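Local coordinates for protein phosphoserine aminotransferase (Bacillus circulans, PDB 2C0R) that catalyses the reversible, pyridoxal-phosphate-dependent transamination of 3-phosphohydroxypyruvate to phosphoserine, and makes phosphohydroxythreonine in a parallel reaction, at residues Lys311-Ala316 / Glu355-Ser360; Ala272-Asp277 / Ala349-Met354; Met129-Leu134 / Val292-Asp297; Ala5-Phe8 / Ala13-Pro16. The protein carries 1 engineered substitution. All coordinates share one frame; numbering follows the deposited sequence.

Overall arrangement
From the N terminus, contact 4 comes first: it closes a tight loop of four residues between strand 6-7 and the lead-in to helix 17-25. Contact 3 then spans 157 intervening residues, joining a loop that follows strand 117-122 to the one before strand 299-303. Contact 2 crosses it, since 272-277 falls between the two segments of contact 3 while 349-354 lies beyond them, and pairs helix 260-280 with helix 344-361. Contact 1 crosses contact 2 in turn, adding helix 307-319 to that C-terminal helix. None of the four nests within another. Contacts 1 and 2 meet through F313 and F353, contacts 2 and 3 through Y276 and S296, and contacts 2 and 4 through A349 and Y6.

Contact 1 of 4, residues Lys311-Ala316 / Glu355-Ser360; sequences KEFVKA and EHFKRS
F313 and F357 both extend with CG anti to the backbone N (chi1 174° and -167°), which sends the F357 ring across the gap to lie against the main chain of F313 while the F313 ring turns an edge to it. The rings form an edge-to-face pair, F313 supplying the edge, with centroids 5.2 Å apart and planes at 75°; CD1 of F313 comes within 3.8 Å of CD2 of F357. F313 CB stands over the same F357 ring in a CH-pi contact, 4.0 Å from its centroid. At the far end, F357 CZ reaches 3.4 Å from the backbone N of F313. E312 meets the ring at its edge, its CG 3.7 Å from F357 CZ, and A316 CB approaches CE1 of F357 more loosely. Trimming F357 to an alanine would probably leave a gap between the helices and deprive F313 of one ring partner. F285, Y286 and L304 also touch the F357 side chain, and F353 gives F313 a second edge-to-face neighbour. This is aromatic helix-helix packing, here between helices 307-319 and 344-361, in the C-terminal domain of a fold-type I aminotransferase.

Contact 2 of 4, residues Ala272-Asp277 / Ala349-Met354; sequences ASLIYD and ALVQFM
L274 is the first residue of 272-277 to meet the other helix: both its CG and its CD2 lie 3.8 Å from CG2 of V351. A chi1 of -170° stretches L274 away from its own N and brings the isobutyl end round to the V351 methyl. The same methyl also lies 3.7 Å from the backbone O of L274, so it rests against main chain as well as side chain. I275, next along, meets two residues. Its CG1 comes 4.0 Å from V351 CG2, while CD1, farther out, meets CD2 of L350 at 4.0 Å, the two side chains crossing at about a right angle. V351 CG2 is thus lodged between L274 and I275. Y276 turns away, and its OH hydrogen-bonds to S296 O. One turn farther along helix 260-280, A278 and I279 take up M354, and I300 of strand 299-303 packs on I275. The two helical segments run almost parallel, 5° apart in direction, with axes 9.6 Å from each other. No hydrogen bond or salt bridge crosses between them; only aliphatic carbons meet between the side chains, so the cohesion of the interface comes from close fit and burial of apolar surface.

Contact 3 of 4, residues Met129-Leu134 / Val292-Asp297; sequences MTLPKL and VDSRSD
S294 reaches across to L131, and its short side chain meets something at each atom. CB lies 3.7 Å from CD1 of L131 and equally far from the backbone O of M129, so it touches both the leucine and the main chain. Beyond it, OG is held anti to the carbonyl carbon of S294 (chi1 -70°), a setting that presents it to the main chain opposite. There it accepts a hydrogen bond from the backbone N of L131, 2.8 Å long and nearly straight, with an angle of 175° at the hydrogen. The leucine folds over the same oxygen: L131 CG is 3.4 Å from S294 OG and L131 CD1 3.6 Å from it, so this buried hydroxyl oxygen is flanked by hydrocarbon on the side of the leucine. Cutting S294 back to an alanine would probably leave the L131 N-H without this acceptor and slacken the join between the two loops. The neighbourhood adds further ties: T130 OG1 bonds to D291 OD2, and the backbone of M129 bonds to that of D291. S294 itself is anchored by a backbone bond to Q158 of strand 157-158, while L131 packs on A157 of that strand and on T100. Farther along 292-297, R295 and D297 make salt bridges to D280 and R269 of helix 260-280. The contact therefore links the loop between strands 117-122 and 143-149 of the large sheet domain to the stretch leading into strand 299-303.

Contact 4 of 4, residues Ala5-Phe8 / Ala13-Pro16; sequences AYNF and AALP
N7 and A14 face each other, each with CB turned toward the other segment, across a short connection where strand 6-7, paired in parallel with strand 322-323, turns back toward helix 17-25, whose N-cap position is P16. The trans chi1 of N7 (-173°) extends the carboxamide so that its nitrogen leads. ND2 comes 3.7 Å from the backbone N of A14 and 4.1 Å from A14 CB, which makes this van der Waals contact and not a hydrogen bond. Both ends of the amide are engaged elsewhere. OD1 accepts from N9 N, closing an Asx turn at the end of the strand, and ND2 donates to the carbonyl O of E39 in the second subunit. The carboxamide is therefore held at two ends, and the turn is tied directly into the dimer interface, where L15 N also bonds to OE2 of that E39. A13 sits close to the active site, its side chain about 6 Å from that of K197, the lysine that carries the cofactor as a pyridoxal-phosphate adduct, though not attached in this structure. Direct hydrogen bonds across the two segments are absent; a water bridges them, donating to N7 O at 3.2 Å and accepting from A14 N at 2.9 Å.

Contact 1 of 4, residues Lys311-Ala316 / Glu355-Ser360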
# COMPACT_ATOMS: atom_id res chain seq x y z
N LYS A 311 15.77 -3.16 30.10
CA LYS A 311 16.29 -4.17 29.19
C LYS A 311 16.07 -5.58 29.74
O LYS A 311 15.73 -6.53 29.02
CB LYS A 311 17.78 -3.89 28.98
CG LYS A 311 18.64 -5.12 28.97
CD LYS A 311 19.31 -5.43 30.32
CE LYS A 311 19.79 -6.89 30.25
NZ LYS A 311 18.82 -7.68 29.45
N GLU A 312 16.28 -5.74 31.04
CA GLU A 312 16.12 -7.04 31.69
C GLU A 312 14.67 -7.50 31.60
O GLU A 312 14.39 -8.65 31.30
CB GLU A 312 16.57 -6.96 33.15
CG GLU A 312 16.47 -8.31 33.84
CD GLU A 312 17.68 -9.17 33.49
OE1 GLU A 312 18.63 -8.65 32.87
OE2 GLU A 312 17.65 -10.36 33.85
N PHE A 313 13.73 -6.59 31.86
CA PHE A 313 12.31 -6.93 31.81
C PHE A 313 12.00 -7.40 30.40
O PHE A 313 11.28 -8.38 30.19
CB PHE A 313 11.52 -5.68 32.16
CG PHE A 313 10.01 -5.77 32.04
CD1 PHE A 313 9.27 -5.94 33.19
CD2 PHE A 313 9.33 -5.60 30.85
CE1 PHE A 313 7.91 -6.02 33.17
CE2 PHE A 313 7.96 -5.73 30.79
CZ PHE A 313 7.24 -5.92 31.96
N VAL A 314 12.47 -6.69 29.37
CA VAL A 314 12.09 -7.04 27.98
C VAL A 314 12.58 -8.43 27.66
O VAL A 314 11.91 -9.31 27.12
CB VAL A 314 12.66 -5.99 27.00
CG1 VAL A 314 12.65 -6.51 25.56
CG2 VAL A 314 11.93 -4.65 27.09
N LYS A 315 13.85 -8.63 28.04
CA LYS A 315 14.50 -9.89 27.67
C LYS A 315 13.77 -11.02 28.37
O LYS A 315 13.44 -12.05 27.77
CB LYS A 315 15.97 -9.81 28.04
N ALA A 316 13.49 -10.84 29.66
CA ALA A 316 12.77 -11.89 30.35
C ALA A 316 11.39 -12.07 29.77
O ALA A 316 10.90 -13.18 29.65
CB ALA A 316 12.74 -11.50 31.82
N GLU A 355 4.04 -8.93 37.83
CA GLU A 355 4.08 -9.21 39.27
C GLU A 355 5.31 -10.04 39.62
O GLU A 355 6.01 -9.74 40.58
CB GLU A 355 2.80 -9.94 39.65
CG GLU A 355 2.83 -10.31 41.13
CD GLU A 355 2.63 -9.18 42.11
OE1 GLU A 355 2.90 -9.40 43.29
OE2 GLU A 355 2.20 -8.06 41.72
N HIS A 356 5.60 -11.09 38.85
CA HIS A 356 6.80 -11.89 39.04
C HIS A 356 8.08 -11.06 38.94
O HIS A 356 9.01 -11.19 39.76
CB HIS A 356 6.92 -13.03 38.02
CG HIS A 356 8.27 -13.71 38.03
ND1 HIS A 356 8.73 -14.49 39.08
CD2 HIS A 356 9.28 -13.73 37.12
CE1 HIS A 356 9.94 -14.96 38.85
NE2 HIS A 356 10.30 -14.51 37.65
N PHE A 357 8.17 -10.22 37.91
CA PHE A 357 9.42 -9.48 37.74
C PHE A 357 9.63 -8.49 38.87
O PHE A 357 10.73 -8.32 39.37
CB PHE A 357 9.38 -8.81 36.35
CG PHE A 357 10.73 -8.28 35.93
CD1 PHE A 357 11.59 -9.07 35.20
CD2 PHE A 357 11.11 -6.99 36.29
CE1 PHE A 357 12.81 -8.54 34.81
CE2 PHE A 357 12.32 -6.47 35.90
CZ PHE A 357 13.20 -7.27 35.19
N LYS A 358 8.54 -7.86 39.30
CA LYS A 358 8.63 -6.97 40.47
C LYS A 358 9.09 -7.62 41.74
O LYS A 358 9.93 -7.11 42.48
CB LYS A 358 7.21 -6.39 40.63
CG LYS A 358 7.04 -5.54 41.90
CD LYS A 358 5.59 -5.05 41.91
CE LYS A 358 4.60 -6.13 42.31
NZ LYS A 358 3.21 -5.58 42.28
N ARG A 359 8.48 -8.79 41.99
CA ARG A 359 8.85 -9.54 43.18
C ARG A 359 10.30 -10.01 43.16
O ARG A 359 10.88 -10.08 44.26
CB ARG A 359 7.92 -10.77 43.33
CG ARG A 359 6.49 -10.46 43.72
CD ARG A 359 5.69 -11.69 44.09
NE ARG A 359 5.24 -12.51 42.97
CZ ARG A 359 4.00 -12.94 42.82
NH1 ARG A 359 3.07 -12.63 43.72
NH2 ARG A 359 3.70 -13.69 41.76
N SER A 360 10.85 -10.40 42.02
CA SER A 360 12.21 -10.93 41.94
C SER A 360 13.25 -9.84 41.73
O SER A 360 14.43 -9.97 42.09
CB SER A 360 12.24 -12.00 40.83
OG SER A 360 11.81 -11.46 39.59

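Contact 2 of 4, residues Ala272-Asp277 / Ala349-Met354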
# COMPACT_ATOMS: atom_id res chain seq x y z
N ALA A 272 -7.11 -2.24 29.75
CA ALA A 272 -6.24 -1.16 30.19
C ALA A 272 -6.26 -1.05 31.72
O ALA A 272 -5.22 -0.81 32.31
CB ALA A 272 -6.71 0.15 29.56
N SER A 273 -7.46 -1.24 32.28
CA SER A 273 -7.61 -1.05 33.73
C SER A 273 -6.74 -2.07 34.42
O SER A 273 -6.11 -1.75 35.44
CB SER A 273 -9.08 -1.25 34.08
OG SER A 273 -9.29 -1.25 35.51
N LEU A 274 -6.68 -3.30 33.90
CA LEU A 274 -5.86 -4.31 34.59
C LEU A 274 -4.40 -3.94 34.62
O LEU A 274 -3.67 -4.08 35.61
CB LEU A 274 -6.09 -5.63 33.84
CG LEU A 274 -5.50 -6.83 34.59
CD1 LEU A 274 -6.43 -7.24 35.72
CD2 LEU A 274 -5.29 -7.96 33.60
N ILE A 275 -3.92 -3.40 33.49
CA ILE A 275 -2.51 -3.11 33.40
C ILE A 275 -2.18 -1.83 34.15
O ILE A 275 -1.16 -1.76 34.85
CB ILE A 275 -2.11 -3.01 31.92
CG1 ILE A 275 -2.27 -4.37 31.23
CG2 ILE A 275 -0.69 -2.49 31.84
CD1 ILE A 275 -2.34 -4.24 29.69
N TYR A 276 -3.02 -0.78 34.07
CA TYR A 276 -2.75 0.42 34.86
C TYR A 276 -2.80 0.08 36.34
O TYR A 276 -2.01 0.67 37.08
CB TYR A 276 -3.74 1.53 34.54
CG TYR A 276 -3.39 2.27 33.24
CD1 TYR A 276 -4.33 2.29 32.20
CD2 TYR A 276 -2.18 2.93 33.11
CE1 TYR A 276 -3.98 2.98 31.03
CE2 TYR A 276 -1.83 3.60 31.96
CZ TYR A 276 -2.77 3.62 30.92
OH TYR A 276 -2.44 4.28 29.77
N ASP A 277 -3.69 -0.82 36.74
CA ASP A 277 -3.72 -1.20 38.17
C ASP A 277 -2.41 -1.87 38.56
O ASP A 277 -1.95 -1.68 39.67
CB ASP A 277 -4.87 -2.16 38.45
CG ASP A 277 -4.71 -2.77 39.84
OD1 ASP A 277 -4.46 -3.99 40.08
OD2 ASP A 277 -4.84 -1.94 40.77
N ALA A 349 -1.82 -12.26 31.25
CA ALA A 349 -0.47 -12.82 31.29
C ALA A 349 0.57 -11.76 31.55
O ALA A 349 1.49 -11.97 32.34
CB ALA A 349 -0.20 -13.57 29.98
N LEU A 350 0.42 -10.59 30.94
CA LEU A 350 1.38 -9.52 31.15
C LEU A 350 1.43 -9.09 32.61
O LEU A 350 2.51 -8.90 33.22
CB LEU A 350 1.01 -8.31 30.25
CG LEU A 350 1.87 -7.07 30.53
CD1 LEU A 350 3.33 -7.34 30.31
CD2 LEU A 350 1.34 -5.89 29.69
N VAL A 351 0.26 -8.94 33.22
CA VAL A 351 0.21 -8.48 34.61
C VAL A 351 0.85 -9.52 35.51
O VAL A 351 1.52 -9.16 36.49
CB VAL A 351 -1.26 -8.20 35.00
CG1 VAL A 351 -1.45 -8.16 36.51
CG2 VAL A 351 -1.69 -6.90 34.30
N GLN A 352 0.65 -10.80 35.20
CA GLN A 352 1.27 -11.88 35.98
C GLN A 352 2.78 -11.78 35.85
O GLN A 352 3.49 -11.84 36.86
CB GLN A 352 0.77 -13.23 35.51
CG GLN A 352 -0.71 -13.53 35.72
CD GLN A 352 -1.21 -14.84 35.16
OE1 GLN A 352 -2.43 -15.01 34.99
NE2 GLN A 352 -0.32 -15.80 34.86
N PHE A 353 3.24 -11.61 34.61
CA PHE A 353 4.68 -11.44 34.39
C PHE A 353 5.22 -10.23 35.13
O PHE A 353 6.27 -10.29 35.75
CB PHE A 353 4.96 -11.33 32.88
CG PHE A 353 6.43 -11.00 32.65
CD1 PHE A 353 7.37 -12.02 32.74
CD2 PHE A 353 6.86 -9.71 32.34
CE1 PHE A 353 8.71 -11.75 32.57
CE2 PHE A 353 8.21 -9.44 32.17
CZ PHE A 353 9.14 -10.47 32.27
N MET A 354 4.47 -9.13 35.07
CA MET A 354 4.91 -7.93 35.77
C MET A 354 4.97 -8.15 37.27
O MET A 354 5.86 -7.61 37.92
CB MET A 354 3.93 -6.77 35.46
CG MET A 354 4.17 -6.20 34.07
SD MET A 354 2.84 -5.05 33.62
CE MET A 354 3.23 -3.66 34.70

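Contact 3 of 4, residues Met129-Leu134 / Val292-Asp297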
# COMPACT_ATOMS: atom_id res chain seq x y z
N MET A 129 3.56 14.78 28.86
CA MET A 129 2.86 13.95 29.83
C MET A 129 1.49 14.46 30.20
O MET A 129 0.71 13.67 30.71
CB MET A 129 3.71 13.86 31.10
CG MET A 129 4.70 12.74 31.09
SD MET A 129 5.86 12.91 32.54
CE MET A 129 6.93 13.72 31.32
N THR A 130 1.19 15.74 29.97
CA THR A 130 -0.10 16.29 30.33
C THR A 130 -0.78 16.82 29.07
O THR A 130 -0.33 17.84 28.56
CB THR A 130 0.06 17.45 31.33
OG1 THR A 130 0.80 16.95 32.45
CG2 THR A 130 -1.29 17.97 31.82
N LEU A 131 -1.82 16.15 28.60
CA LEU A 131 -2.42 16.67 27.37
C LEU A 131 -2.95 18.07 27.59
O LEU A 131 -3.37 18.44 28.69
CB LEU A 131 -3.59 15.78 26.96
CG LEU A 131 -3.17 14.43 26.39
CD1 LEU A 131 -4.32 13.44 26.43
CD2 LEU A 131 -2.62 14.67 24.99
N PRO A 132 -2.97 18.87 26.56
CA PRO A 132 -3.60 20.18 26.65
C PRO A 132 -5.08 19.96 26.91
O PRO A 132 -5.74 19.11 26.34
CB PRO A 132 -3.42 20.80 25.29
CG PRO A 132 -2.77 19.79 24.43
CD PRO A 132 -2.42 18.56 25.22
N LYS A 133 -5.60 20.77 27.83
CA LYS A 133 -7.05 20.83 27.96
C LYS A 133 -7.67 21.45 26.70
O LYS A 133 -7.03 22.27 26.00
CB LYS A 133 -7.42 21.70 29.16
CG LYS A 133 -6.89 21.17 30.48
CD LYS A 133 -7.20 22.14 31.64
CE LYS A 133 -6.82 21.57 33.00
NZ LYS A 133 -7.50 22.22 34.15
N LEU A 134 -8.93 21.11 26.43
CA LEU A 134 -9.54 21.62 25.19
C LEU A 134 -9.58 23.14 25.17
O LEU A 134 -9.47 23.76 24.10
CB LEU A 134 -10.91 20.97 25.00
CG LEU A 134 -10.93 19.47 24.68
CD1 LEU A 134 -12.29 19.04 24.14
CD2 LEU A 134 -9.84 19.07 23.69
N VAL A 292 -2.08 10.64 34.86
CA VAL A 292 -3.22 9.74 34.92
C VAL A 292 -4.35 10.18 34.00
O VAL A 292 -4.83 9.36 33.21
CB VAL A 292 -3.72 9.61 36.38
CG1 VAL A 292 -5.06 8.88 36.41
CG2 VAL A 292 -2.69 8.89 37.23
N ASP A 293 -4.72 11.43 33.97
CA ASP A 293 -5.82 11.92 33.17
C ASP A 293 -5.49 11.96 31.68
O ASP A 293 -6.43 12.25 30.94
CB ASP A 293 -6.25 13.35 33.59
CG ASP A 293 -6.86 13.31 34.99
OD1 ASP A 293 -7.12 12.21 35.52
OD2 ASP A 293 -7.04 14.41 35.53
N SER A 294 -4.28 11.66 31.26
CA SER A 294 -3.93 11.65 29.82
C SER A 294 -3.76 10.21 29.33
O SER A 294 -3.46 10.01 28.19
CB SER A 294 -2.64 12.44 29.57
OG SER A 294 -2.94 13.82 29.77
N ARG A 295 -3.98 9.22 30.18
CA ARG A 295 -3.65 7.85 29.83
C ARG A 295 -4.40 7.32 28.63
O ARG A 295 -5.61 7.40 28.54
CB ARG A 295 -3.99 6.95 31.04
CG ARG A 295 -2.88 6.99 32.07
CD ARG A 295 -3.28 6.25 33.35
NE ARG A 295 -2.07 6.17 34.19
CZ ARG A 295 -2.08 5.54 35.37
NH1 ARG A 295 -3.22 4.99 35.79
NH2 ARG A 295 -0.96 5.49 36.08
N SER A 296 -3.62 6.66 27.77
CA SER A 296 -4.21 5.92 26.66
C SER A 296 -4.70 4.55 27.05
O SER A 296 -4.07 3.85 27.84
CB SER A 296 -3.13 5.78 25.59
OG SER A 296 -3.57 4.96 24.51
N ASP A 297 -5.81 4.15 26.45
CA ASP A 297 -6.31 2.79 26.58
C ASP A 297 -5.78 1.93 25.43
O ASP A 297 -6.16 0.77 25.41
CB ASP A 297 -7.82 2.68 26.59
CG ASP A 297 -8.39 2.88 28.00
OD1 ASP A 297 -7.63 3.17 28.95
OD2 ASP A 297 -9.61 2.76 28.15

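Contact 4 of 4, residues Ala5-Phe8 / Ala13-Pro16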
# COMPACT_ATOMS: atom_id res chain seq x y z
N ALA A 5 1.36 -16.07 20.37
CA ALA A 5 2.20 -15.18 21.15
C ALA A 5 1.35 -14.14 21.89
O ALA A 5 0.28 -13.74 21.47
CB ALA A 5 3.19 -14.50 20.22
N TYR A 6 1.87 -13.71 23.05
CA TYR A 6 1.29 -12.58 23.74
C TYR A 6 1.82 -11.33 23.05
O TYR A 6 2.88 -10.80 23.40
CB TYR A 6 1.73 -12.58 25.19
CG TYR A 6 1.23 -13.77 25.97
CD1 TYR A 6 2.14 -14.42 26.82
CD2 TYR A 6 -0.08 -14.21 25.90
CE1 TYR A 6 1.76 -15.51 27.58
CE2 TYR A 6 -0.46 -15.30 26.66
CZ TYR A 6 0.45 -15.93 27.48
OH TYR A 6 0.05 -17.02 28.24
N ASN A 7 1.06 -10.91 22.04
CA ASN A 7 1.54 -9.90 21.10
C ASN A 7 1.13 -8.50 21.50
O ASN A 7 -0.06 -8.20 21.37
CB ASN A 7 0.96 -10.24 19.73
CG ASN A 7 1.54 -9.34 18.64
OD1 ASN A 7 2.40 -8.51 18.95
ND2 ASN A 7 1.02 -9.54 17.42
N PHE A 8 2.10 -7.72 21.97
CA PHE A 8 1.89 -6.33 22.33
C PHE A 8 2.57 -5.38 21.35
O PHE A 8 2.82 -4.23 21.68
CB PHE A 8 2.42 -6.08 23.76
CG PHE A 8 1.48 -6.70 24.79
CD1 PHE A 8 1.76 -7.97 25.23
CD2 PHE A 8 0.39 -6.02 25.29
CE1 PHE A 8 0.94 -8.57 26.17
CE2 PHE A 8 -0.45 -6.60 26.23
CZ PHE A 8 -0.16 -7.90 26.69
N ALA A 13 0.30 -5.06 14.18
CA ALA A 13 -0.14 -5.48 15.50
C ALA A 13 -1.11 -6.64 15.37
O ALA A 13 -1.44 -7.12 14.29
CB ALA A 13 -0.84 -4.29 16.16
N ALA A 14 -1.62 -7.04 16.54
CA ALA A 14 -2.45 -8.24 16.57
C ALA A 14 -3.69 -8.08 15.70
O ALA A 14 -4.28 -7.01 15.59
CB ALA A 14 -2.84 -8.44 18.02
N LEU A 15 -4.05 -9.15 15.04
CA LEU A 15 -5.35 -9.29 14.42
C LEU A 15 -6.20 -10.28 15.18
O LEU A 15 -5.61 -11.11 15.86
CB LEU A 15 -5.23 -9.78 12.95
CG LEU A 15 -5.07 -8.60 11.99
CD1 LEU A 15 -3.60 -8.31 11.74
CD2 LEU A 15 -5.79 -8.84 10.68
N PRO A 16 -7.52 -10.22 15.07
CA PRO A 16 -8.36 -11.25 15.72
C PRO A 16 -8.02 -12.62 15.15
O PRO A 16 -7.97 -12.77 13.90
CB PRO A 16 -9.77 -10.83 15.31
CG PRO A 16 -9.67 -9.35 15.09
CD PRO A 16 -8.33 -9.23 14.37
O HOH W 1 -0.52 -6.02 19.08